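Local structure of inositol-1-monophosphatase (Nostoc sp., 5ZHH) at residues A[4-9]-A[60-65]; A[21-26]-A[100-105]; A[149-154]-A[176-181]; A[218-223]-A[243-248]. The protein probably hydrolyses inositol monophosphates to myo-inositol and inorganic phosphate, as a member of the metal-dependent inositol monophosphatase family. All coordinates share one frame; numbering follows the deposited sequence.

Interaction 1 of 4, residues A[4-9]-A[60-65]; sequences LQTFLD and RHFPQH
The rings of F7, F62 and H65 meet where helix 3-25 faces the turn that ends helix 44-61. F7, its CG set anti to the carbonyl carbon (chi1 -62°), drives its edge into the face of F62. The planes stand 75° apart, with centroids separated by 5.2 Å. CD1 of F7 lies 3.5 Å from CZ of F62. The adjoining edge atom of F7, CE1, comes within 3.5 Å of CE1 of H65. In this second pair the edge of the imidazole is turned toward the face of F7, off-centre. F62 already departs from helical geometry, and a type I turn from F62 to H65, closed by H65 N to F62 O (3.1 Å), folds the chain back so that CB of F62 covers one face of the imidazole. This aromatic cluster fastens the two helices that lie over the larger sheet of the phosphatase fold: F7 also reaches V116 and L108, and H65 stacks on Y82 and bonds through ND1 to W84. Packing thins toward T6, where CG2 stays 4.3 Å from CE1 of F62. T6 OG1 bonds back to T2 O, and D9 OD2 pairs with R60 and H61 of the second subunit.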
loop_
_atom_site.group_PDB
_atom_site.type_symbol
_atom_site.label_atom_id
_atom_site.label_comp_id
_atom_site.label_asym_id
_atom_site.label_seq_id
_atom_site.Cartn_x
_atom_site.Cartn_y
_atom_site.Cartn_z
ATOM N N LEU A 4 23.329 5.287 -19.928
ATOM C CA LEU A 4 23.137 5.041 -18.503
ATOM C C LEU A 4 21.701 4.636 -18.202
ATOM O O LEU A 4 21.450 3.900 -17.239
ATOM C CB LEU A 4 23.541 6.272 -17.694
ATOM C CG LEU A 4 25.049 6.527 -17.760
ATOM C CD1 LEU A 4 25.438 7.771 -16.968
ATOM C CD2 LEU A 4 25.812 5.304 -17.279
ATOM N N GLN A 5 20.747 5.139 -18.991
ATOM C CA GLN A 5 19.346 4.778 -18.796
ATOM C C GLN A 5 19.129 3.284 -18.999
ATOM O O GLN A 5 18.340 2.660 -18.283
ATOM C CB GLN A 5 18.466 5.584 -19.750
ATOM C CG GLN A 5 16.979 5.371 -19.552
ATOM C CD GLN A 5 16.475 6.030 -18.284
ATOM O OE1 GLN A 5 16.613 7.241 -18.110
ATOM N NE2 GLN A 5 15.883 5.239 -17.394
ATOM N N THR A 6 19.824 2.691 -19.972
ATOM C CA THR A 6 19.733 1.248 -20.171
ATOM C C THR A 6 20.244 0.494 -18.948
ATOM O O THR A 6 19.614 -0.471 -18.497
ATOM C CB THR A 6 20.518 0.852 -21.423
ATOM O OG1 THR A 6 19.873 1.403 -22.574
ATOM C CG2 THR A 6 20.594 -0.666 -21.571
ATOM N N PHE A 7 21.375 0.938 -18.384
ATOM C CA PHE A 7 21.879 0.328 -17.159
ATOM C C PHE A 7 20.887 0.492 -16.021
ATOM O O PHE A 7 20.635 -0.452 -15.264
ATOM C CB PHE A 7 23.217 0.959 -16.766
ATOM C CG PHE A 7 24.302 0.756 -17.773
ATOM C CD1 PHE A 7 24.344 -0.392 -18.536
ATOM C CD2 PHE A 7 25.280 1.718 -17.957
ATOM C CE1 PHE A 7 25.350 -0.583 -19.471
ATOM C CE2 PHE A 7 26.290 1.532 -18.887
ATOM C CZ PHE A 7 26.323 0.382 -19.646
ATOM N N LEU A 8 20.306 1.686 -15.900
ATOM C CA LEU A 8 19.372 1.972 -14.817
ATOM C C LEU A 8 18.095 1.147 -14.943
ATOM O O LEU A 8 17.537 0.697 -13.931
ATOM C CB LEU A 8 19.060 3.470 -14.803
ATOM C CG LEU A 8 18.044 3.946 -13.771
ATOM C CD1 LEU A 8 18.563 3.654 -12.370
ATOM C CD2 LEU A 8 17.739 5.426 -13.948
ATOM N N ASP A 9 17.606 0.956 -16.172
ATOM C CA ASP A 9 16.422 0.129 -16.385
ATOM C C ASP A 9 16.640 -1.283 -15.860
ATOM O O ASP A 9 15.756 -1.863 -15.221
ATOM C CB ASP A 9 16.058 0.076 -17.873
ATOM C CG ASP A 9 15.507 1.384 -18.401
ATOM O OD1 ASP A 9 15.120 2.255 -17.593
ATOM O OD2 ASP A 9 15.457 1.532 -19.641
ATOM N N ARG A 60 22.841 -11.724 -17.549
ATOM C CA ARG A 60 22.132 -12.014 -18.797
ATOM C C ARG A 60 22.052 -10.782 -19.692
ATOM O O ARG A 60 22.176 -10.890 -20.918
ATOM C CB ARG A 60 20.730 -12.558 -18.502
ATOM C CG ARG A 60 19.846 -12.711 -19.741
ATOM C CD ARG A 60 18.608 -13.554 -19.465
ATOM N NE ARG A 60 18.071 -13.336 -18.126
ATOM C CZ ARG A 60 17.271 -12.330 -17.802
ATOM N NH1 ARG A 60 16.915 -11.446 -18.725
ATOM N NH2 ARG A 60 16.829 -12.207 -16.556
ATOM N N HIS A 61 21.833 -9.605 -19.104
ATOM C CA HIS A 61 21.763 -8.391 -19.906
ATOM C C HIS A 61 23.146 -7.842 -20.235
ATOM O O HIS A 61 23.348 -7.314 -21.336
ATOM C CB HIS A 61 20.933 -7.328 -19.188
ATOM C CG HIS A 61 19.465 -7.626 -19.160
ATOM N ND1 HIS A 61 18.611 -7.236 -20.169
ATOM C CD2 HIS A 61 18.699 -8.267 -18.245
ATOM C CE1 HIS A 61 17.382 -7.629 -19.879
ATOM N NE2 HIS A 61 17.408 -8.258 -18.719
ATOM N N PHE A 62 24.107 -7.971 -19.319
ATOM C CA PHE A 62 25.446 -7.403 -19.485
ATOM C C PHE A 62 26.494 -8.485 -19.232
ATOM O O PHE A 62 27.237 -8.437 -18.245
ATOM C CB PHE A 62 25.644 -6.212 -18.544
ATOM C CG PHE A 62 24.520 -5.201 -18.593
ATOM C CD1 PHE A 62 24.264 -4.480 -19.749
ATOM C CD2 PHE A 62 23.726 -4.973 -17.480
ATOM C CE1 PHE A 62 23.235 -3.551 -19.794
ATOM C CE2 PHE A 62 22.699 -4.044 -17.519
ATOM C CZ PHE A 62 22.451 -3.336 -18.675
ATOM N N PRO A 63 26.622 -9.447 -20.148
ATOM C CA PRO A 63 27.553 -10.568 -19.909
ATOM C C PRO A 63 29.012 -10.162 -19.792
ATOM O O PRO A 63 29.792 -10.910 -19.192
ATOM C CB PRO A 63 27.326 -11.486 -21.119
ATOM C CG PRO A 63 26.649 -10.648 -22.145
ATOM C CD PRO A 63 25.917 -9.555 -21.438
ATOM N N GLN A 64 29.408 -9.015 -20.343
ATOM C CA GLN A 64 30.800 -8.578 -20.310
ATOM C C GLN A 64 31.139 -7.725 -19.093
ATOM O O GLN A 64 32.308 -7.365 -18.915
ATOM C CB GLN A 64 31.157 -7.824 -21.597
ATOM C CG GLN A 64 31.578 -8.728 -22.763
ATOM C CD GLN A 64 30.556 -9.799 -23.086
ATOM O OE1 GLN A 64 29.439 -9.497 -23.502
ATOM N NE2 GLN A 64 30.934 -11.058 -22.893
ATOM N N HIS A 65 30.160 -7.379 -18.263
ATOM C CA HIS A 65 30.444 -6.578 -17.083
ATOM C C HIS A 65 30.979 -7.458 -15.954
ATOM O O HIS A 65 30.741 -8.667 -15.910
ATOM C CB HIS A 65 29.187 -5.846 -16.607
ATOM C CG HIS A 65 28.688 -4.803 -17.560
ATOM N ND1 HIS A 65 27.726 -3.880 -17.210
ATOM C CD2 HIS A 65 29.017 -4.534 -18.846
ATOM C CE1 HIS A 65 27.485 -3.086 -18.239
ATOM N NE2 HIS A 65 28.255 -3.464 -19.245
#

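Interaction 2 of 4, residues A[21-26]-A[100-105]; sequences VLQGYL and PAFCVS
With chi1 at -67° and chi2 extended, L22 holds its CG opposite the carbonyl carbon and sends CD1 across to V104. There it meets CG2 at 3.6 Å, the methyl that V104 likewise sets opposite its own carbonyl carbon. F102 takes the less common first torsion, 54°, with CG between the backbone N and the carbonyl carbon, and its ring extends toward the last turn of helix 3-25. L26 closes on the tip of that ring with both branches: CD1 and CD2 approach CZ of F102 together from one side, each 4.0 Å away. Q23 bends at chi2 and brings OE1 to the ring's edge, 4.2 Å from CZ of F102; amide and ring are nearly coplanar, 10° apart, and the oxygen lies at the rim near the ring plane. This is a loose polar-aromatic touch beside the closer aliphatic one. C103, between the two inward residues, points its side chain the other way, toward A192 and L193 of helix 191-199. Around the contact, L89 of strand 82-90 touches both L22 and F102, while Y95 meets the F102 ring edge-to-face and bonds through its hydroxyl to L22 O. Helix 3-25 is thus packed by its C-terminal turns on one face of the large mixed sheet, with helix 191-199 against the other face: the first three layers of the alpha-beta-alpha-beta-alpha sandwich of the inositol monophosphatase family.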
loop_
_atom_site.group_PDB
_atom_site.type_symbol
_atom_site.label_atom_id
_atom_site.label_comp_id
_atom_site.label_asym_id
_atom_site.label_seq_id
_atom_site.Cartn_x
_atom_site.Cartn_y
_atom_site.Cartn_z
ATOM N N VAL A 21 11.702 -11.428 -3.725
ATOM C CA VAL A 21 12.212 -12.621 -3.057
ATOM C C VAL A 21 12.393 -12.367 -1.563
ATOM O O VAL A 21 12.008 -13.196 -0.728
ATOM C CB VAL A 21 13.519 -13.085 -3.724
ATOM C CG1 VAL A 21 14.215 -14.116 -2.863
ATOM C CG2 VAL A 21 13.212 -13.666 -5.109
ATOM N N LEU A 22 12.981 -11.222 -1.199
ATOM C CA LEU A 22 13.160 -10.905 0.215
ATOM C C LEU A 22 11.819 -10.796 0.933
ATOM O O LEU A 22 11.686 -11.231 2.084
ATOM C CB LEU A 22 13.957 -9.607 0.380
ATOM C CG LEU A 22 15.426 -9.593 -0.054
ATOM C CD1 LEU A 22 16.057 -8.242 0.248
ATOM C CD2 LEU A 22 16.197 -10.699 0.643
ATOM N N GLN A 23 10.815 -10.202 0.277
ATOM C CA GLN A 23 9.488 -10.119 0.887
ATOM C C GLN A 23 8.855 -11.493 1.060
ATOM O O GLN A 23 8.054 -11.693 1.979
ATOM C CB GLN A 23 8.572 -9.181 0.102
ATOM C CG GLN A 23 8.846 -7.731 0.450
ATOM C CD GLN A 23 8.703 -7.462 1.955
ATOM O OE1 GLN A 23 9.681 -7.136 2.633
ATOM N NE2 GLN A 23 7.487 -7.603 2.476
ATOM N N GLY A 24 9.104 -12.417 0.131
ATOM C CA GLY A 24 8.595 -13.767 0.306
ATOM C C GLY A 24 9.155 -14.454 1.538
ATOM O O GLY A 24 8.424 -15.111 2.281
ATOM N N TYR A 25 10.465 -14.323 1.759
ATOM C CA TYR A 25 11.121 -14.953 2.904
ATOM C C TYR A 25 10.781 -14.305 4.243
ATOM O O TYR A 25 10.847 -14.974 5.281
ATOM C CB TYR A 25 12.636 -14.911 2.721
ATOM C CG TYR A 25 13.214 -16.030 1.891
ATOM C CD1 TYR A 25 13.591 -17.226 2.486
ATOM C CD2 TYR A 25 13.410 -15.888 0.521
ATOM C CE1 TYR A 25 14.124 -18.256 1.744
ATOM C CE2 TYR A 25 13.944 -16.916 -0.231
ATOM C CZ TYR A 25 14.298 -18.097 0.387
ATOM O OH TYR A 25 14.831 -19.120 -0.361
ATOM N N LEU A 26 10.432 -13.024 4.253
ATOM C CA LEU A 26 10.300 -12.276 5.504
ATOM C C LEU A 26 9.135 -12.768 6.349
ATOM O O LEU A 26 8.011 -12.915 5.854
ATOM C CB LEU A 26 10.141 -10.782 5.192
ATOM C CG LEU A 26 9.917 -9.813 6.353
ATOM C CD1 LEU A 26 11.197 -9.550 7.124
ATOM C CD2 LEU A 26 9.364 -8.514 5.829
ATOM N N PRO A 100 12.358 -2.974 10.384
ATOM C CA PRO A 100 12.028 -2.520 9.014
ATOM C C PRO A 100 12.982 -1.459 8.474
ATOM O O PRO A 100 12.632 -0.293 8.289
ATOM C CB PRO A 100 10.600 -1.989 9.184
ATOM C CG PRO A 100 10.557 -1.487 10.592
ATOM C CD PRO A 100 11.545 -2.294 11.406
ATOM N N ALA A 101 14.235 -1.864 8.219
ATOM C CA ALA A 101 15.223 -0.998 7.566
ATOM C C ALA A 101 16.248 -1.918 6.896
ATOM O O ALA A 101 17.336 -2.178 7.416
ATOM C CB ALA A 101 15.892 -0.021 8.533
ATOM N N PHE A 102 15.868 -2.445 5.734
ATOM C CA PHE A 102 16.756 -3.270 4.929
ATOM C C PHE A 102 16.364 -3.089 3.469
ATOM O O PHE A 102 15.258 -2.637 3.157
ATOM C CB PHE A 102 16.692 -4.746 5.351
ATOM C CG PHE A 102 15.304 -5.308 5.351
ATOM C CD1 PHE A 102 14.739 -5.797 4.185
ATOM C CD2 PHE A 102 14.552 -5.324 6.513
ATOM C CE1 PHE A 102 13.450 -6.309 4.183
ATOM C CE2 PHE A 102 13.266 -5.828 6.514
ATOM C CZ PHE A 102 12.715 -6.318 5.351
ATOM N N CYS A 103 17.281 -3.442 2.573
ATOM C CA CYS A 103 17.076 -3.133 1.167
ATOM C C CYS A 103 18.022 -3.961 0.315
ATOM O O CYS A 103 18.947 -4.603 0.814
ATOM C CB CYS A 103 17.300 -1.643 0.897
ATOM S SG CYS A 103 19.007 -1.148 1.234
ATOM N N VAL A 104 17.764 -3.929 -0.991
ATOM C CA VAL A 104 18.693 -4.386 -2.015
ATOM C C VAL A 104 19.376 -3.146 -2.567
ATOM O O VAL A 104 18.711 -2.135 -2.831
ATOM C CB VAL A 104 17.957 -5.156 -3.129
ATOM C CG1 VAL A 104 18.944 -5.726 -4.150
ATOM C CG2 VAL A 104 17.101 -6.260 -2.533
ATOM N N SER A 105 20.702 -3.197 -2.712
ATOM C CA SER A 105 21.472 -2.079 -3.250
ATOM C C SER A 105 22.228 -2.566 -4.477
ATOM O O SER A 105 22.985 -3.537 -4.391
ATOM C CB SER A 105 22.444 -1.518 -2.202
ATOM O OG SER A 105 23.178 -0.412 -2.708
#

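Interaction 3 of 4, residues A[149-154]-A[176-181]; sequences SELSKS and CHLTHL
A short 3-10 turn in the loop leading into strand 156-158 sits against the C-terminal end of helix 172-181, with L151 and S152 meeting L178 and L181. A chi1 of -153° turns the branches of L151 to the helix. The side-chain contact is aliphatic and slack: CD2 of L151 comes to 4.3 Å from CD1 of L178 and to 4.5 Å from CD1 of L181. Closer approaches belong to the backbone. CA of S152 lies 3.4 Å from O of L181, with an angle of 148° at the hydrogen, a CH...O contact at the helix end. L151 O stands equally near L181 O, but both are acceptors and no bond joins them. The 3-10 turn is held by E150 O, which takes K153 N at 3.0 Å and S154 OG at 2.8 Å from opposite faces of its carbonyl plane. Here, at the edge of the smaller five-stranded sheet, helix 253-261 completes the packing: A259 touches both L151 and L178, and L256 and L260 cover L178. L181 also lays CD1 over one face of the H177 ring, 3.6 Å above its plane. Between the two leucines, the carbonyls of T179 and H180 accept hydrogen bonds from R164 and R165 of the third subunit.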
loop_
_atom_site.group_PDB
_atom_site.type_symbol
_atom_site.label_atom_id
_atom_site.label_comp_id
_atom_site.label_asym_id
_atom_site.label_seq_id
_atom_site.Cartn_x
_atom_site.Cartn_y
_atom_site.Cartn_z
ATOM N N SER A 149 21.145 24.289 6.631
ATOM C CA SER A 149 22.463 24.893 6.551
ATOM C C SER A 149 23.189 24.983 7.885
ATOM O O SER A 149 24.405 25.200 7.883
ATOM C CB SER A 149 22.371 26.297 5.924
ATOM O OG SER A 149 21.481 27.139 6.641
ATOM N N GLU A 150 22.490 24.863 9.013
ATOM C CA GLU A 150 23.097 24.950 10.335
ATOM C C GLU A 150 23.169 23.562 10.958
ATOM O O GLU A 150 22.174 22.826 10.964
ATOM C CB GLU A 150 22.298 25.882 11.243
ATOM C CG GLU A 150 22.189 27.298 10.727
ATOM C CD GLU A 150 21.265 28.140 11.577
ATOM O OE1 GLU A 150 21.401 28.098 12.819
ATOM O OE2 GLU A 150 20.378 28.811 11.009
ATOM N N LEU A 151 24.331 23.227 11.518
ATOM C CA LEU A 151 24.491 21.931 12.167
ATOM C C LEU A 151 23.533 21.782 13.345
ATOM O O LEU A 151 22.951 20.711 13.548
ATOM C CB LEU A 151 25.944 21.753 12.610
ATOM C CG LEU A 151 26.521 20.345 12.742
ATOM C CD1 LEU A 151 26.207 19.494 11.525
ATOM C CD2 LEU A 151 28.034 20.439 12.949
ATOM N N SER A 152 23.332 22.858 14.117
ATOM C CA SER A 152 22.410 22.812 15.253
ATOM C C SER A 152 20.970 22.519 14.846
ATOM O O SER A 152 20.165 22.122 15.696
ATOM C CB SER A 152 22.459 24.128 16.029
ATOM O OG SER A 152 21.916 25.192 15.263
ATOM N N LYS A 153 20.615 22.704 13.578
ATOM C CA LYS A 153 19.258 22.436 13.121
ATOM C C LYS A 153 19.174 21.159 12.299
ATOM O O LYS A 153 18.143 20.901 11.667
ATOM C CB LYS A 153 18.711 23.623 12.326
ATOM C CG LYS A 153 18.628 24.905 13.145
ATOM C CD LYS A 153 18.330 26.110 12.269
ATOM C CE LYS A 153 18.276 27.378 13.103
ATOM N NZ LYS A 153 17.319 27.243 14.232
ATOM N N SER A 154 20.234 20.365 12.283
ATOM C CA SER A 154 20.340 19.218 11.401
ATOM C C SER A 154 19.924 17.940 12.112
ATOM O O SER A 154 19.963 17.836 13.339
ATOM C CB SER A 154 21.775 19.070 10.885
ATOM O OG SER A 154 22.151 20.167 10.069
ATOM N N CYS A 176 28.718 10.700 19.986
ATOM C CA CYS A 176 28.430 11.572 21.119
ATOM C C CYS A 176 28.625 13.036 20.747
ATOM O O CYS A 176 27.786 13.880 21.081
ATOM C CB CYS A 176 29.316 11.198 22.309
ATOM S SG CYS A 176 29.067 9.517 22.909
ATOM N N HIS A 177 29.716 13.348 20.041
ATOM C CA HIS A 177 29.998 14.725 19.641
ATOM C C HIS A 177 28.876 15.288 18.768
ATOM O O HIS A 177 28.365 16.388 19.018
ATOM C CB HIS A 177 31.348 14.762 18.912
ATOM C CG HIS A 177 31.845 16.138 18.584
ATOM N ND1 HIS A 177 31.802 17.187 19.479
ATOM C CD2 HIS A 177 32.443 16.622 17.469
ATOM C CE1 HIS A 177 32.329 18.262 18.921
ATOM N NE2 HIS A 177 32.726 17.946 17.700
ATOM N N LEU A 178 28.458 14.540 17.746
ATOM C CA LEU A 178 27.421 15.076 16.869
ATOM C C LEU A 178 26.044 15.063 17.527
ATOM O O LEU A 178 25.207 15.920 17.211
ATOM C CB LEU A 178 27.390 14.318 15.544
ATOM C CG LEU A 178 28.302 14.893 14.453
ATOM C CD1 LEU A 178 28.095 16.407 14.320
ATOM C CD2 LEU A 178 29.766 14.576 14.711
ATOM N N THR A 179 25.793 14.161 18.447
ATOM C CA THR A 179 24.528 14.144 19.155
ATOM C C THR A 179 24.377 15.401 20.005
ATOM O O THR A 179 23.304 15.854 20.237
ATOM C CB THR A 179 24.311 12.855 19.960
ATOM O OG1 THR A 179 24.318 11.739 19.096
ATOM C CG2 THR A 179 23.040 12.855 20.681
ATOM N N HIS A 180 25.491 15.944 20.449
ATOM C CA HIS A 180 25.487 17.173 21.210
ATOM C C HIS A 180 25.314 18.401 20.341
ATOM O O HIS A 180 24.701 19.310 20.731
ATOM C CB HIS A 180 26.780 17.322 21.945
ATOM C CG HIS A 180 26.647 17.165 23.413
ATOM N ND1 HIS A 180 27.332 17.940 24.310
ATOM C CD2 HIS A 180 25.934 16.289 24.141
ATOM C CE1 HIS A 180 27.030 17.566 25.530
ATOM N NE2 HIS A 180 26.165 16.577 25.452
ATOM N N LEU A 181 25.877 18.387 19.151
ATOM C CA LEU A 181 25.826 19.504 18.244
ATOM C C LEU A 181 24.636 19.587 17.283
ATOM O O LEU A 181 24.511 20.536 16.591
ATOM C CB LEU A 181 27.052 19.519 17.396
ATOM C CG LEU A 181 28.350 19.652 18.119
ATOM C CD1 LEU A 181 29.424 19.506 17.111
ATOM C CD2 LEU A 181 28.355 21.034 18.694
#

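Interaction 4 of 4, residues A[218-223]-A[243-248]; sequences AGVILL and GRILAT
L223 presses its CD2 methyl onto CB of A247 at 3.5 Å, tighter than carbon atoms usually pack. Both methyls of the same leucine also stand 3.9 Å from T248 O, so this branched end nestles against the strand's backbone as well as its side chain. One helical turn earlier, CG2 of V220 touches CD1 of I245 at 3.9 Å, the two side chains lying antiparallel, each passing the other's end. L223 reaches the strand because its CG lies opposite the backbone N (chi1 174°), and I245 is extended through both torsions, which carries CD1 out to the helix. Segments 218-223 and 245-248 run in broadly the same direction, 32° apart, with their axes 9.8 Å from each other at closest approach. This is helix-on-sheet packing in the smaller, five-stranded mixed sheet of the phosphatase fold: I245 and A247 point to the helix, while L246 between them turns to H253, L256 and L260 of helix 253-261 on the other side. Backbone bonds to E208 and Y206 on one neighbouring strand and to T231 and K229 on the other fix the strand. V230 lies against V220, L223 and I245, filling in beside them, and L195 and V198 of helix 191-199 back A247 and L223. T248 OG1 is tied to H253 ND1 and G250 N beyond the strand's end.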
loop_
_atom_site.group_PDB
_atom_site.type_symbol
_atom_site.label_atom_id
_atom_site.label_comp_id
_atom_site.label_asym_id
_atom_site.label_seq_id
_atom_site.Cartn_x
_atom_site.Cartn_y
_atom_site.Cartn_z
ATOM N N ALA A 218 25.640 2.552 -4.890
ATOM C CA ALA A 218 24.346 3.004 -5.403
ATOM C C ALA A 218 23.904 4.300 -4.733
ATOM O O ALA A 218 23.434 5.227 -5.405
ATOM C CB ALA A 218 23.287 1.923 -5.202
ATOM N N GLY A 219 24.073 4.389 -3.408
ATOM C CA GLY A 219 23.636 5.571 -2.684
ATOM C C GLY A 219 24.446 6.808 -3.007
ATOM O O GLY A 219 23.923 7.925 -2.952
ATOM N N VAL A 220 25.723 6.635 -3.353
ATOM C CA VAL A 220 26.575 7.789 -3.630
ATOM C C VAL A 220 26.073 8.542 -4.859
ATOM O O VAL A 220 25.913 9.769 -4.830
ATOM C CB VAL A 220 28.045 7.354 -3.780
ATOM C CG1 VAL A 220 28.860 8.443 -4.459
ATOM C CG2 VAL A 220 28.645 7.038 -2.402
ATOM N N ILE A 221 25.805 7.824 -5.955
ATOM C CA ILE A 221 25.355 8.514 -7.162
ATOM C C ILE A 221 23.933 9.036 -6.981
ATOM O O ILE A 221 23.600 10.132 -7.448
ATOM C CB ILE A 221 25.489 7.608 -8.406
ATOM C CG1 ILE A 221 25.053 8.363 -9.665
ATOM C CG2 ILE A 221 24.674 6.327 -8.274
ATOM C CD1 ILE A 221 25.879 9.614 -9.958
ATOM N N LEU A 222 23.084 8.276 -6.281
ATOM C CA LEU A 222 21.747 8.756 -5.940
ATOM C C LEU A 222 21.814 10.092 -5.219
ATOM O O LEU A 222 21.113 11.045 -5.576
ATOM C CB LEU A 222 21.035 7.731 -5.058
ATOM C CG LEU A 222 19.605 8.092 -4.658
ATOM C CD1 LEU A 222 18.667 7.882 -5.857
ATOM C CD2 LEU A 222 19.141 7.274 -3.456
ATOM N N LEU A 223 22.669 10.178 -4.196
ATOM C CA LEU A 223 22.758 11.400 -3.411
ATOM C C LEU A 223 23.317 12.540 -4.249
ATOM O O LEU A 223 22.812 13.667 -4.192
ATOM C CB LEU A 223 23.628 11.159 -2.172
ATOM C CG LEU A 223 23.945 12.383 -1.316
ATOM C CD1 LEU A 223 22.656 13.045 -0.892
ATOM C CD2 LEU A 223 24.750 11.974 -0.086
ATOM N N GLY A 243 36.912 2.673 3.578
ATOM C CA GLY A 243 35.747 2.337 4.369
ATOM C C GLY A 243 35.091 3.496 5.082
ATOM O O GLY A 243 34.174 3.268 5.880
ATOM N N ARG A 244 35.500 4.732 4.802
ATOM C CA ARG A 244 34.941 5.911 5.449
ATOM C C ARG A 244 34.214 6.763 4.426
ATOM O O ARG A 244 34.660 6.894 3.281
ATOM C CB ARG A 244 36.015 6.751 6.152
ATOM C CG ARG A 244 36.823 5.958 7.153
ATOM C CD ARG A 244 37.930 6.767 7.811
ATOM N NE ARG A 244 38.287 6.149 9.084
ATOM C CZ ARG A 244 38.088 6.696 10.277
ATOM N NH1 ARG A 244 37.555 7.906 10.380
ATOM N NH2 ARG A 244 38.440 6.031 11.368
ATOM N N ILE A 245 33.088 7.333 4.846
ATOM C CA ILE A 245 32.249 8.123 3.954
ATOM C C ILE A 245 31.617 9.260 4.749
ATOM O O ILE A 245 31.210 9.084 5.903
ATOM C CB ILE A 245 31.182 7.240 3.271
ATOM C CG1 ILE A 245 30.317 8.092 2.334
ATOM C CG2 ILE A 245 30.332 6.525 4.325
ATOM C CD1 ILE A 245 29.445 7.283 1.369
ATOM N N LEU A 246 31.567 10.439 4.131
ATOM C CA LEU A 246 30.831 11.590 4.644
ATOM C C LEU A 246 29.882 12.045 3.545
ATOM O O LEU A 246 30.333 12.414 2.458
ATOM C CB LEU A 246 31.775 12.730 5.037
ATOM C CG LEU A 246 31.122 14.081 5.339
ATOM C CD1 LEU A 246 30.176 13.945 6.528
ATOM C CD2 LEU A 246 32.188 15.141 5.620
ATOM N N ALA A 247 28.578 12.012 3.820
ATOM C CA ALA A 247 27.568 12.208 2.781
ATOM C C ALA A 247 26.472 13.125 3.302
ATOM O O ALA A 247 25.792 12.787 4.274
ATOM C CB ALA A 247 26.980 10.861 2.346
ATOM N N THR A 248 26.302 14.291 2.670
ATOM C CA THR A 248 25.407 15.313 3.203
ATOM C C THR A 248 24.616 15.970 2.086
ATOM O O THR A 248 24.832 15.711 0.896
ATOM C CB THR A 248 26.171 16.403 3.968
ATOM O OG1 THR A 248 26.855 17.241 3.031
ATOM C CG2 THR A 248 27.175 15.799 4.955
#

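In the fold
Interactions 2 and 4 are buried, whereas 1 and 3 lie nearer the periphery, about 20 Å and 21 Å from the chain's centre against about 6 Å for interaction 4. Helix 3-25 serves two of them, offering its first turns to interaction 1 and its last to interaction 2. The chemistry differs: aromatic edges dominate interaction 1, methyl groups interaction 4, aliphatic groups with one phenylalanine interaction 2, and sparse leucine contacts with backbone carbonyls interaction 3. Interactions 2 and 4 touch, S105 OG lying 3.4 Å from A218 CB, which links the large sheet to helix 213-225. Other subunits border interactions 1 and 3, and interaction 2 at P100; interaction 4 alone has no other chain against it.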